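Local coordinates for esterase family protein (Staphylococcus aureus, PDB 6VH9) that is a fluorophosphonate-binding serine hydrolase of the esterase D family that probably cleaves carboxylic esters and perhaps the thioester S-formylglutathione, at residues Y10-I15 with Y94-E99; T22-E27 with V74-V79; A85-G90 with E166-N171; F150-L155 with S173-T178. One frame throughout, in Å; residues are numbered along the deposited sequence.

In the fold
Contact 1 encloses contact 2 in sequence: strands 3-12 and 17-26 follow each other, as do strand 72-76 and helix 93-107, and Ile97 packs on Pro77 and Val79. Their centres lie about 15 Å apart, at the antiparallel end of the eight-stranded alpha/beta-hydrolase sheet, and both touch the second subunit. Contact 4 lies in the insertion between strands 142-146 and 198-204; contact 3, centred about 13 Å away, ties it to the loop between strand 72-76 and helix 93-107, and Ile169 packs on Val175. Contact 3 interleaves with contacts 4 and 1, meeting the latter through Asn86 and Asp95. Contacts 2 and 4 have centres about 29 Å apart, so the set runs from sheet edge to insertion.

Contact 1: residues Y10-I15 with Y94-E99; sequences YHSPTI and YDYILE
Glu99 reaches out of its helix to the end of strand 3-12 and the turn that follows, where Tyr10, Ser12 and Thr14 receive its carboxylate. CG stands anti to the backbone N (chi1 176°) and the chain stays extended beyond it, which carries the acid group clear of the helix. CB and CG run past Thr14 OG1, the two side chains sliding by each other in opposite directions. Beyond CD, Glu99 OE1 takes two hydroxyl donors: Ser12 OG at 2.7 Å on its syn side, and Tyr10 OH, also at 2.7 Å, on its anti side. This bond leaves the Tyr10 ring at its edge, with ring and carboxylate planes 48° apart. Glu99 OE2 accepts from Thr14 N on its syn side at 3.0 Å, and from Thr14 OG1 at a short 2.5 Å, 51° out of the carboxylate plane. Four donors thus grip a buried acid, an environment that would favour its ionised form and fix its rotation; Phe32 of the second subunit packs against it.

Beside this polar cluster lies an apolar one. Ile15 sets CD1 over the centre of the Tyr96 ring, a CH-pi contact 3.7 Å from CD1 to the ring centroid, while its CG2 touches Tyr96 CB. Thr14 bonds through OG1 but turns its methyl CG2 to the helix, 3.6 Å from Asp95 CB. Ser12 OG also accepts from Ile15 N, 3.3 Å away, making an ST motif that shapes the turn of the hairpin between strands 3-12 and 17-26, here held against helix 93-107 of the alpha/beta-hydrolase fold.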
loop_
_atom_site.group_PDB
_atom_site.type_symbol
_atom_site.label_atom_id
_atom_site.label_comp_id
_atom_site.label_asym_id
_atom_site.label_seq_id
_atom_site.Cartn_x
_atom_site.Cartn_y
_atom_site.Cartn_z
ATOM N N TYR A 10 3.293 -6.036 10.104
ATOM C CA TYR A 10 4.321 -6.587 11.009
ATOM C C TYR A 10 3.894 -7.952 11.524
ATOM O O TYR A 10 2.732 -8.237 11.568
ATOM C CB TYR A 10 4.636 -5.629 12.153
ATOM C CG TYR A 10 3.629 -5.578 13.264
ATOM C CD1 TYR A 10 2.617 -4.649 13.267
ATOM C CD2 TYR A 10 3.699 -6.443 14.328
ATOM C CE1 TYR A 10 1.699 -4.589 14.299
ATOM C CE2 TYR A 10 2.791 -6.401 15.365
ATOM C CZ TYR A 10 1.789 -5.465 15.363
ATOM O OH TYR A 10 0.893 -5.444 16.384
ATOM N N HIS A 11 4.877 -8.765 11.866
ATOM C CA HIS A 11 4.582 -10.093 12.402
ATOM C C HIS A 11 4.189 -9.952 13.867
ATOM O O HIS A 11 5.014 -9.570 14.705
ATOM C CB HIS A 11 5.781 -11.028 12.250
ATOM C CG HIS A 11 5.482 -12.441 12.652
ATOM N ND1 HIS A 11 5.103 -12.782 13.932
ATOM C CD2 HIS A 11 5.488 -13.593 11.943
ATOM C CE1 HIS A 11 4.896 -14.085 13.996
ATOM N NE2 HIS A 11 5.113 -14.598 12.799
ATOM N N SER A 12 2.941 -10.289 14.187
ATOM C CA SER A 12 2.424 -10.080 15.533
ATOM C C SER A 12 2.770 -11.267 16.422
ATOM O O SER A 12 2.408 -12.401 16.086
ATOM C CB SER A 12 0.918 -9.911 15.508
ATOM O OG SER A 12 0.412 -10.012 16.824
ATOM N N PRO A 13 3.443 -11.060 17.553
ATOM C CA PRO A 13 3.672 -12.190 18.469
ATOM C C PRO A 13 2.386 -12.739 19.073
ATOM O O PRO A 13 2.320 -13.933 19.392
ATOM C CB PRO A 13 4.618 -11.604 19.532
ATOM C CG PRO A 13 4.572 -10.129 19.366
ATOM C CD PRO A 13 4.148 -9.833 17.963
ATOM N N THR A 14 1.352 -11.906 19.219
ATOM C CA THR A 14 0.107 -12.353 19.842
ATOM C C THR A 14 -0.699 -13.266 18.916
ATOM O O THR A 14 -1.223 -14.306 19.348
ATOM C CB THR A 14 -0.724 -11.137 20.252
ATOM O OG1 THR A 14 0.016 -10.354 21.201
ATOM C CG2 THR A 14 -2.049 -11.566 20.864
ATOM N N ILE A 15 -0.853 -12.891 17.645
ATOM C CA ILE A 15 -1.679 -13.706 16.751
ATOM C C ILE A 15 -0.850 -14.576 15.805
ATOM O O ILE A 15 -1.422 -15.313 14.985
ATOM C CB ILE A 15 -2.709 -12.858 15.969
ATOM C CG1 ILE A 15 -2.063 -11.783 15.092
ATOM C CG2 ILE A 15 -3.736 -12.231 16.935
ATOM C CD1 ILE A 15 -3.104 -10.905 14.354
ATOM N N TYR A 94 -8.745 -10.418 21.072
ATOM C CA TYR A 94 -8.850 -9.471 22.178
ATOM C C TYR A 94 -7.463 -9.005 22.603
ATOM O O TYR A 94 -7.192 -7.798 22.700
ATOM C CB TYR A 94 -9.593 -10.124 23.357
ATOM C CG TYR A 94 -9.736 -9.223 24.569
ATOM C CD1 TYR A 94 -8.719 -9.130 25.516
ATOM C CD2 TYR A 94 -10.879 -8.451 24.757
ATOM C CE1 TYR A 94 -8.839 -8.297 26.624
ATOM C CE2 TYR A 94 -11.012 -7.619 25.869
ATOM C CZ TYR A 94 -9.988 -7.550 26.793
ATOM O OH TYR A 94 -10.109 -6.745 27.906
ATOM N N ASP A 95 -6.566 -9.962 22.860
ATOM C CA ASP A 95 -5.196 -9.645 23.248
ATOM C C ASP A 95 -4.474 -8.849 22.167
ATOM O O ASP A 95 -3.601 -8.031 22.475
ATOM C CB ASP A 95 -4.435 -10.940 23.548
ATOM C CG ASP A 95 -4.924 -11.636 24.811
ATOM O OD1 ASP A 95 -5.815 -11.083 25.503
ATOM O OD2 ASP A 95 -4.404 -12.739 25.115
ATOM N N TYR A 96 -4.819 -9.092 20.901
ATOM C CA TYR A 96 -4.173 -8.393 19.793
ATOM C C TYR A 96 -4.425 -6.892 19.863
ATOM O O TYR A 96 -3.517 -6.088 19.610
ATOM C CB TYR A 96 -4.667 -8.971 18.461
ATOM C CG TYR A 96 -4.047 -8.286 17.265
ATOM C CD1 TYR A 96 -2.673 -8.309 17.071
ATOM C CD2 TYR A 96 -4.838 -7.629 16.334
ATOM C CE1 TYR A 96 -2.083 -7.658 15.963
ATOM C CE2 TYR A 96 -4.263 -6.981 15.236
ATOM C CZ TYR A 96 -2.898 -7.014 15.053
ATOM O OH TYR A 96 -2.350 -6.364 13.965
ATOM N N ILE A 97 -5.648 -6.490 20.203
ATOM C CA ILE A 97 -5.938 -5.065 20.328
ATOM C C ILE A 97 -5.066 -4.436 21.410
ATOM O O ILE A 97 -4.565 -3.313 21.248
ATOM C CB ILE A 97 -7.436 -4.836 20.602
ATOM C CG1 ILE A 97 -8.262 -5.263 19.389
ATOM C CG2 ILE A 97 -7.711 -3.355 20.919
ATOM C CD1 ILE A 97 -7.868 -4.591 18.079
ATOM N N LEU A 98 -4.858 -5.146 22.523
ATOM C CA LEU A 98 -3.953 -4.627 23.553
ATOM C C LEU A 98 -2.522 -4.521 23.029
ATOM O O LEU A 98 -1.798 -3.555 23.337
ATOM C CB LEU A 98 -3.991 -5.516 24.791
ATOM C CG LEU A 98 -5.381 -5.746 25.391
ATOM C CD1 LEU A 98 -5.277 -6.550 26.683
ATOM C CD2 LEU A 98 -6.072 -4.415 25.620
ATOM N N GLU A 99 -2.092 -5.510 22.247
ATOM C CA GLU A 99 -0.760 -5.444 21.656
ATOM C C GLU A 99 -0.648 -4.260 20.702
ATOM O O GLU A 99 0.346 -3.521 20.734
ATOM C CB GLU A 99 -0.437 -6.739 20.913
ATOM C CG GLU A 99 0.911 -6.681 20.185
ATOM C CD GLU A 99 1.091 -7.827 19.223
ATOM O OE1 GLU A 99 0.877 -7.638 18.002
ATOM O OE2 GLU A 99 1.467 -8.911 19.695
#

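Contact 2: residues T22-E27 with V74-V79; sequences TVILPE and VIMPNV
Thr22 and Met76, like Ile24 and Val74, form hydrogen-bonded pairs of an antiparallel ladder, with Val23 and Ile75 as the non-hydrogen-bonded pair between them. Four backbone bonds join the strands. Thr22 N gives to Met76 O at 3.1 Å, and Met76 N returns a bond of 2.8 Å to Thr22 O, nearly in line with that C=O. Ile24 N and Val74 O, then Val74 N and Ile24 O, repeat the exchange. A weaker CA-H...O contact supplements them, Val23 CA lying 3.3 Å from Val74 O.

The apolar contacts fall on both faces of the sheet. On one, Val23 and Ile75 lie side by side and point the same way, with the Ile75 CD1 tip 3.8 Å from Val23 CG2; Val100 of helix 93-107 packs on Ile75 there. On the other, Ile24 CB faces Val74 CB at 4.1 Å, and helix 63-69 covers the pair through Asn68 and Ala67. Met76 bends at its thioether (chi3 -65°), which brings CE back across the strands to 3.9 Å from Ile24 CD1. Branched residues suit such a place because they fill the surface close to an extended backbone, whereas the flexible methionine can reach diagonally.

Among the residues that touch, Thr22 alone has a polar side chain. Its OG1 sits 3.1 Å from Met76 CB but bonds to the carbonyl of Glu54, so the hydroxyl is satisfied although buried. Directional bonds therefore set the register here, and the largely apolar side chains on the two faces should shield them from water and probably strengthen them.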
loop_
_atom_site.group_PDB
_atom_site.type_symbol
_atom_site.label_atom_id
_atom_site.label_comp_id
_atom_site.label_asym_id
_atom_site.label_seq_id
_atom_site.Cartn_x
_atom_site.Cartn_y
_atom_site.Cartn_z
ATOM N N THR A 22 -3.504 0.126 9.793
ATOM C CA THR A 22 -3.357 1.464 9.208
ATOM C C THR A 22 -3.394 2.527 10.294
ATOM O O THR A 22 -4.061 2.365 11.331
ATOM C CB THR A 22 -4.436 1.760 8.155
ATOM O OG1 THR A 22 -5.718 1.741 8.769
ATOM C CG2 THR A 22 -4.401 0.721 7.029
ATOM N N VAL A 23 -2.650 3.613 10.055
ATOM C CA VAL A 23 -2.487 4.685 11.032
ATOM C C VAL A 23 -2.613 6.029 10.328
ATOM O O VAL A 23 -2.010 6.246 9.268
ATOM C CB VAL A 23 -1.134 4.591 11.769
ATOM C CG1 VAL A 23 -0.891 5.840 12.637
ATOM C CG2 VAL A 23 -1.098 3.327 12.655
ATOM N N ILE A 24 -3.414 6.923 10.901
ATOM C CA ILE A 24 -3.422 8.332 10.513
ATOM C C ILE A 24 -2.616 9.088 11.558
ATOM O O ILE A 24 -2.924 9.014 12.753
ATOM C CB ILE A 24 -4.849 8.894 10.414
ATOM C CG1 ILE A 24 -5.607 8.261 9.249
ATOM C CG2 ILE A 24 -4.806 10.411 10.222
ATOM C CD1 ILE A 24 -7.130 8.440 9.356
ATOM N N LEU A 25 -1.584 9.815 11.117
ATOM C CA LEU A 25 -0.687 10.545 12.013
ATOM C C LEU A 25 -0.640 11.995 11.546
ATOM O O LEU A 25 0.137 12.343 10.644
ATOM C CB LEU A 25 0.705 9.914 12.030
ATOM C CG LEU A 25 1.637 10.347 13.159
ATOM C CD1 LEU A 25 1.192 9.712 14.492
ATOM C CD2 LEU A 25 3.075 9.948 12.839
ATOM N N PRO A 26 -1.478 12.863 12.118
ATOM C CA PRO A 26 -1.483 14.267 11.699
ATOM C C PRO A 26 -0.117 14.897 11.926
ATOM O O PRO A 26 0.649 14.483 12.801
ATOM C CB PRO A 26 -2.550 14.900 12.600
ATOM C CG PRO A 26 -3.452 13.766 12.951
ATOM C CD PRO A 26 -2.547 12.581 13.094
ATOM N N GLU A 27 0.196 15.889 11.116
ATOM C CA GLU A 27 1.511 16.498 11.211
ATOM C C GLU A 27 1.526 17.590 12.279
ATOM O O GLU A 27 0.529 18.274 12.526
ATOM C CB GLU A 27 1.944 17.058 9.853
ATOM C CG GLU A 27 2.267 15.969 8.814
ATOM C CD GLU A 27 2.542 16.550 7.428
ATOM O OE1 GLU A 27 3.032 17.689 7.360
ATOM O OE2 GLU A 27 2.251 15.883 6.417
ATOM N N VAL A 74 -5.182 8.212 14.521
ATOM C CA VAL A 74 -6.187 7.152 14.448
ATOM C C VAL A 74 -5.502 5.836 14.112
ATOM O O VAL A 74 -4.738 5.751 13.145
ATOM C CB VAL A 74 -7.294 7.471 13.422
ATOM C CG1 VAL A 74 -8.377 6.390 13.451
ATOM C CG2 VAL A 74 -7.931 8.845 13.706
ATOM N N ILE A 75 -5.805 4.804 14.891
ATOM C CA ILE A 75 -5.212 3.481 14.744
ATOM C C ILE A 75 -6.318 2.544 14.273
ATOM O O ILE A 75 -7.336 2.382 14.960
ATOM C CB ILE A 75 -4.617 2.992 16.074
ATOM C CG1 ILE A 75 -3.810 4.111 16.760
ATOM C CG2 ILE A 75 -3.802 1.722 15.873
ATOM C CD1 ILE A 75 -2.609 4.596 15.960
ATOM N N MET A 76 -6.123 1.910 13.123
ATOM C CA MET A 76 -7.175 1.072 12.542
ATOM C C MET A 76 -6.671 -0.348 12.335
ATOM O O MET A 76 -6.043 -0.645 11.304
ATOM C CB MET A 76 -7.684 1.664 11.227
ATOM C CG MET A 76 -8.582 2.877 11.456
ATOM S SD MET A 76 -8.616 4.073 10.103
ATOM C CE MET A 76 -6.909 4.660 10.114
ATOM N N PRO A 77 -6.924 -1.260 13.268
ATOM C CA PRO A 77 -6.444 -2.636 13.115
ATOM C C PRO A 77 -7.422 -3.508 12.336
ATOM O O PRO A 77 -8.525 -3.085 11.984
ATOM C CB PRO A 77 -6.304 -3.114 14.573
ATOM C CG PRO A 77 -7.296 -2.305 15.323
ATOM C CD PRO A 77 -7.503 -1.008 14.596
ATOM N N ASN A 78 -6.972 -4.731 12.034
ATOM C CA ASN A 78 -7.791 -5.745 11.378
ATOM C C ASN A 78 -7.990 -6.927 12.326
ATOM O O ASN A 78 -7.005 -7.496 12.817
ATOM C CB ASN A 78 -7.131 -6.211 10.071
ATOM C CG ASN A 78 -7.884 -7.368 9.415
ATOM O OD1 ASN A 78 -9.125 -7.434 9.447
ATOM N ND2 ASN A 78 -7.136 -8.296 8.838
ATOM N N VAL A 79 -9.251 -7.310 12.571
ATOM C CA VAL A 79 -9.539 -8.469 13.431
ATOM C C VAL A 79 -10.486 -9.465 12.765
ATOM O O VAL A 79 -11.064 -10.319 13.450
ATOM C CB VAL A 79 -10.119 -8.065 14.806
ATOM C CG1 VAL A 79 -9.200 -7.059 15.536
ATOM C CG2 VAL A 79 -11.530 -7.529 14.636
#

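Contact 3: residues A85-G90 with E166-N171; sequences ANMAYG and EAIIGN
Ala88 and Tyr89 offer their consecutive backbone N-H groups to the last turn of helix 165-169. Tyr89 N reaches Ala167 O at 2.9 Å in an almost straight bond, 170° at the hydrogen. Ala88 N gives to Ile168 O, also 2.9 Å away, but comes from above the carbonyl plane, 47° out of it. Ile168 O is shared: a water donates to it and to Asn86 O, linking that loop carbonyl to the helix carbonyl. These helix carbonyls stand where a helix has run out of its own donors, so the loop takes over; Gly170 N still closes the final turn on Glu166 O.

Outward from the bonds, small residues let the backbones come close. Ala88 CB lies 3.3 Å from Gly170 N, and Gly170, with positive phi, has no side chain to crowd the Ala88 methyl. Tyr89 meets the CA of Ala167 near its ring edge and sets CE1 3.8 Å from Gly170 CA. Met87 bends at chi3 (67°), which turns CE onto Ala167 CB at 3.6 Å, and Ala85 CB touches Ile168 CG2 at 3.9 Å. Beyond them, Tyr89 meets its counterpart Tyr89 of the third subunit.

Such loop amides, bonding to the last carbonyls of a helix, join the 85-90 loop to the insertion after strand 142-146, the position where many alpha/beta hydrolases carry a cap.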
loop_
_atom_site.group_PDB
_atom_site.type_symbol
_atom_site.label_atom_id
_atom_site.label_comp_id
_atom_site.label_asym_id
_atom_site.label_seq_id
_atom_site.Cartn_x
_atom_site.Cartn_y
_atom_site.Cartn_z
ATOM N N ALA A 85 -12.717 -11.013 20.115
ATOM C CA ALA A 85 -12.584 -11.996 21.178
ATOM C C ALA A 85 -11.285 -12.766 21.039
ATOM O O ALA A 85 -10.747 -12.922 19.937
ATOM C CB ALA A 85 -13.755 -12.983 21.156
ATOM N N ASN A 86 -10.786 -13.271 22.162
ATOM C CA ASN A 86 -9.855 -14.394 22.090
ATOM C C ASN A 86 -10.667 -15.627 21.717
ATOM O O ASN A 86 -11.426 -16.166 22.533
ATOM C CB ASN A 86 -9.099 -14.580 23.402
ATOM C CG ASN A 86 -8.133 -13.423 23.679
ATOM O OD1 ASN A 86 -7.587 -12.798 22.751
ATOM N ND2 ASN A 86 -7.951 -13.109 24.957
ATOM N N MET A 87 -10.529 -16.049 20.468
ATOM C CA MET A 87 -11.459 -16.989 19.868
ATOM C C MET A 87 -11.266 -18.399 20.414
ATOM O O MET A 87 -10.140 -18.858 20.632
ATOM C CB MET A 87 -11.281 -16.981 18.351
ATOM C CG MET A 87 -11.614 -15.619 17.707
ATOM S SD MET A 87 -11.132 -15.586 15.965
ATOM C CE MET A 87 -12.296 -16.791 15.303
ATOM N N ALA A 88 -12.387 -19.091 20.612
ATOM C CA ALA A 88 -12.347 -20.496 21.017
ATOM C C ALA A 88 -11.525 -21.325 20.036
ATOM O O ALA A 88 -10.646 -22.093 20.438
ATOM C CB ALA A 88 -13.774 -21.032 21.133
ATOM N N TYR A 89 -11.790 -21.168 18.737
ATOM C CA TYR A 89 -11.031 -21.811 17.659
ATOM C C TYR A 89 -10.599 -20.719 16.677
ATOM O O TYR A 89 -11.316 -20.402 15.727
ATOM C CB TYR A 89 -11.850 -22.883 16.958
ATOM C CG TYR A 89 -12.501 -23.845 17.912
ATOM C CD1 TYR A 89 -13.878 -23.912 18.024
ATOM C CD2 TYR A 89 -11.727 -24.671 18.715
ATOM C CE1 TYR A 89 -14.480 -24.806 18.917
ATOM C CE2 TYR A 89 -12.317 -25.561 19.608
ATOM C CZ TYR A 89 -13.689 -25.620 19.703
ATOM O OH TYR A 89 -14.263 -26.508 20.587
ATOM N N GLY A 90 -9.432 -20.134 16.910
ATOM C CA GLY A 90 -8.973 -19.056 16.059
ATOM C C GLY A 90 -7.844 -18.295 16.709
ATOM O O GLY A 90 -6.989 -18.893 17.371
ATOM N N GLU A 166 -19.258 -20.455 16.177
ATOM C CA GLU A 166 -18.533 -21.405 17.023
ATOM C C GLU A 166 -17.033 -21.130 17.046
ATOM O O GLU A 166 -16.365 -21.462 18.029
ATOM C CB GLU A 166 -18.785 -22.832 16.542
ATOM C CG GLU A 166 -20.202 -23.319 16.776
ATOM C CD GLU A 166 -21.159 -22.910 15.667
ATOM O OE1 GLU A 166 -20.728 -22.212 14.718
ATOM O OE2 GLU A 166 -22.347 -23.290 15.748
ATOM N N ALA A 167 -16.476 -20.549 15.980
ATOM C CA ALA A 167 -15.070 -20.156 16.034
ATOM C C ALA A 167 -14.815 -19.201 17.198
ATOM O O ALA A 167 -13.763 -19.259 17.848
ATOM C CB ALA A 167 -14.643 -19.512 14.707
ATOM N N ILE A 168 -15.781 -18.336 17.491
ATOM C CA ILE A 168 -15.629 -17.366 18.568
ATOM C C ILE A 168 -15.908 -18.006 19.920
ATOM O O ILE A 168 -15.077 -17.954 20.833
ATOM C CB ILE A 168 -16.560 -16.165 18.338
ATOM C CG1 ILE A 168 -16.172 -15.439 17.042
ATOM C CG2 ILE A 168 -16.515 -15.220 19.538
ATOM C CD1 ILE A 168 -17.188 -14.427 16.618
ATOM N N ILE A 169 -17.111 -18.536 20.078
ATOM C CA ILE A 169 -17.584 -18.947 21.430
ATOM C C ILE A 169 -17.470 -20.445 21.681
ATOM O O ILE A 169 -17.724 -20.852 22.803
ATOM C CB ILE A 169 -19.037 -18.497 21.614
ATOM C CG1 ILE A 169 -19.954 -19.268 20.669
ATOM C CG2 ILE A 169 -19.174 -17.007 21.416
ATOM C CD1 ILE A 169 -21.390 -18.905 20.787
ATOM N N GLY A 170 -17.069 -21.212 20.685
ATOM C CA GLY A 170 -16.970 -22.662 20.869
ATOM C C GLY A 170 -18.305 -23.326 21.118
ATOM O O GLY A 170 -19.231 -23.046 20.402
ATOM N N ASN A 171 -18.403 -24.167 22.139
ATOM C CA ASN A 171 -19.661 -24.946 22.301
ATOM C C ASN A 171 -20.684 -24.258 23.207
ATOM O O ASN A 171 -21.701 -24.887 23.468
ATOM C CB ASN A 171 -19.378 -26.373 22.767
ATOM C CG ASN A 171 -19.042 -26.464 24.233
ATOM O OD1 ASN A 171 -19.028 -25.467 24.941
ATOM N ND2 ASN A 171 -18.797 -27.673 24.706
HETATM O O HOH W 1 -13.838 -17.469 23.425
#

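Contact 4: residues F150-L155 with S173-T178; sequences FEAQNL and SSVKGT
The carboxylate of Glu151 meets Lys176 at its edge, not over a face. Glu151 OE2 receives Lys176 NZ at 2.8 Å on the syn lone pair, in a salt bridge, while the two side chains cross at about a right angle. Glu151 OE1 turns its anti lone pair to Gln153 N, 3.2 Å away; with both oxygens engaged, the group's rotation should be held. Lys176 CD lies 3.5 Å from Glu151 OE1 because the lysine chain folds at chi2 and chi3 back toward the carboxylate. The Phe150 ring, one residue back, stacks on Phe216.

The bond to Gln153 N is a capping bond at the turn leading into helix 153-156, in the insertion between strands 142-146 and 198-204 of the alpha/beta-hydrolase fold. A carboxylate probably suits that end, where the first amides have no partner in a preceding turn and partial positive charge gathers.

Across from it, Val175 to Thr178 form a type II beta turn, with Gly177 at the position that wants positive phi. Val175 O takes both Thr178 N and Thr178 OG1, the hydroxyl at 2.7 Å, from the same face of its plane. Next to the salt bridge, Ala152 CB packs on Val175 CG2 at 3.6 Å, the small alanine methyl against one branch of the valine, and Gln153 NE2 lies 4.0 Å from Ser174 CB. Asp181 offers Lys176 a second, long and weak ion pair.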
loop_
_atom_site.group_PDB
_atom_site.type_symbol
_atom_site.label_atom_id
_atom_site.label_comp_id
_atom_site.label_asym_id
_atom_site.label_seq_id
_atom_site.Cartn_x
_atom_site.Cartn_y
_atom_site.Cartn_z
ATOM N N PHE A 150 -25.052 -4.635 21.374
ATOM C CA PHE A 150 -24.888 -4.749 22.821
ATOM C C PHE A 150 -25.428 -6.058 23.371
ATOM O O PHE A 150 -24.893 -6.578 24.356
ATOM C CB PHE A 150 -25.584 -3.593 23.550
ATOM C CG PHE A 150 -24.982 -2.248 23.276
ATOM C CD1 PHE A 150 -23.738 -1.901 23.798
ATOM C CD2 PHE A 150 -25.663 -1.321 22.505
ATOM C CE1 PHE A 150 -23.182 -0.654 23.543
ATOM C CE2 PHE A 150 -25.114 -0.078 22.246
ATOM C CZ PHE A 150 -23.871 0.258 22.763
ATOM N N GLU A 151 -26.508 -6.572 22.800
ATOM C CA GLU A 151 -26.974 -7.921 23.116
ATOM C C GLU A 151 -26.259 -8.898 22.188
ATOM O O GLU A 151 -26.583 -8.995 20.998
ATOM C CB GLU A 151 -28.489 -8.026 22.986
ATOM C CG GLU A 151 -29.021 -9.436 23.272
ATOM C CD GLU A 151 -28.338 -10.095 24.467
ATOM O OE1 GLU A 151 -27.575 -11.066 24.258
ATOM O OE2 GLU A 151 -28.570 -9.652 25.614
ATOM N N ALA A 152 -25.254 -9.578 22.729
ATOM C CA ALA A 152 -24.322 -10.466 21.996
ATOM C C ALA A 152 -24.998 -11.533 21.144
ATOM O O ALA A 152 -24.384 -11.940 20.186
ATOM C CB ALA A 152 -23.306 -11.057 22.915
ATOM N N GLN A 153 -26.216 -11.960 21.459
ATOM C CA GLN A 153 -26.885 -12.975 20.600
ATOM C C GLN A 153 -27.132 -12.381 19.209
ATOM O O GLN A 153 -27.102 -13.127 18.257
ATOM C CB GLN A 153 -28.118 -13.584 21.279
ATOM C CG GLN A 153 -27.784 -14.432 22.499
ATOM C CD GLN A 153 -28.974 -14.998 23.247
ATOM O OE1 GLN A 153 -30.078 -14.468 23.205
ATOM N NE2 GLN A 153 -28.753 -16.085 23.967
ATOM N N ASN A 154 -27.460 -11.093 19.124
ATOM C CA ASN A 154 -27.700 -10.370 17.852
ATOM C C ASN A 154 -26.502 -10.465 16.889
ATOM O O ASN A 154 -26.742 -10.329 15.722
ATOM C CB ASN A 154 -28.133 -8.931 18.103
ATOM C CG ASN A 154 -29.410 -8.814 18.904
ATOM O OD1 ASN A 154 -30.164 -9.770 19.018
ATOM N ND2 ASN A 154 -29.659 -7.636 19.445
ATOM N N LEU A 155 -25.268 -10.556 17.384
ATOM C CA LEU A 155 -24.080 -10.781 16.575
ATOM C C LEU A 155 -23.834 -12.269 16.342
ATOM O O LEU A 155 -23.651 -12.703 15.199
ATOM C CB LEU A 155 -22.867 -10.139 17.249
ATOM C CG LEU A 155 -21.550 -10.371 16.525
ATOM C CD1 LEU A 155 -21.535 -9.702 15.146
ATOM C CD2 LEU A 155 -20.430 -9.853 17.390
ATOM N N SER A 173 -23.717 -22.713 24.917
ATOM C CA SER A 173 -25.162 -22.670 24.589
ATOM C C SER A 173 -25.659 -21.232 24.567
ATOM O O SER A 173 -26.543 -20.928 23.795
ATOM C CB SER A 173 -25.958 -23.537 25.498
ATOM O OG SER A 173 -25.218 -24.698 25.785
ATOM N N SER A 174 -25.167 -20.420 25.490
ATOM C CA SER A 174 -25.559 -18.998 25.486
ATOM C C SER A 174 -24.380 -18.152 25.954
ATOM O O SER A 174 -23.563 -18.648 26.672
ATOM C CB SER A 174 -26.785 -18.748 26.298
ATOM O OG SER A 174 -26.465 -18.476 27.641
ATOM N N VAL A 175 -24.350 -16.901 25.544
ATOM C CA VAL A 175 -23.256 -16.034 25.943
ATOM C C VAL A 175 -23.633 -15.149 27.116
ATOM O O VAL A 175 -22.776 -14.418 27.645
ATOM C CB VAL A 175 -22.773 -15.185 24.753
ATOM C CG1 VAL A 175 -22.171 -16.087 23.690
ATOM C CG2 VAL A 175 -23.930 -14.397 24.185
ATOM N N LYS A 176 -24.898 -15.187 27.542
ATOM C CA LYS A 176 -25.317 -14.372 28.675
ATOM C C LYS A 176 -24.519 -14.739 29.919
ATOM O O LYS A 176 -24.303 -15.918 30.208
ATOM C CB LYS A 176 -26.819 -14.522 28.927
ATOM C CG LYS A 176 -27.680 -14.168 27.709
ATOM C CD LYS A 176 -27.553 -12.671 27.329
ATOM C CE LYS A 176 -27.550 -11.730 28.542
ATOM N NZ LYS A 176 -27.615 -10.277 28.163
ATOM N N GLY A 177 -24.047 -13.716 30.629
ATOM C CA GLY A 177 -23.283 -13.908 31.840
ATOM C C GLY A 177 -21.841 -14.301 31.649
ATOM O O GLY A 177 -21.202 -14.709 32.620
ATOM N N THR A 178 -21.314 -14.221 30.426
ATOM C CA THR A 178 -19.930 -14.528 30.086
ATOM C C THR A 178 -19.203 -13.259 29.653
ATOM O O THR A 178 -19.796 -12.184 29.520
ATOM C CB THR A 178 -19.849 -15.576 28.972
ATOM O OG1 THR A 178 -20.156 -14.958 27.718
ATOM C CG2 THR A 178 -20.865 -16.688 29.207
#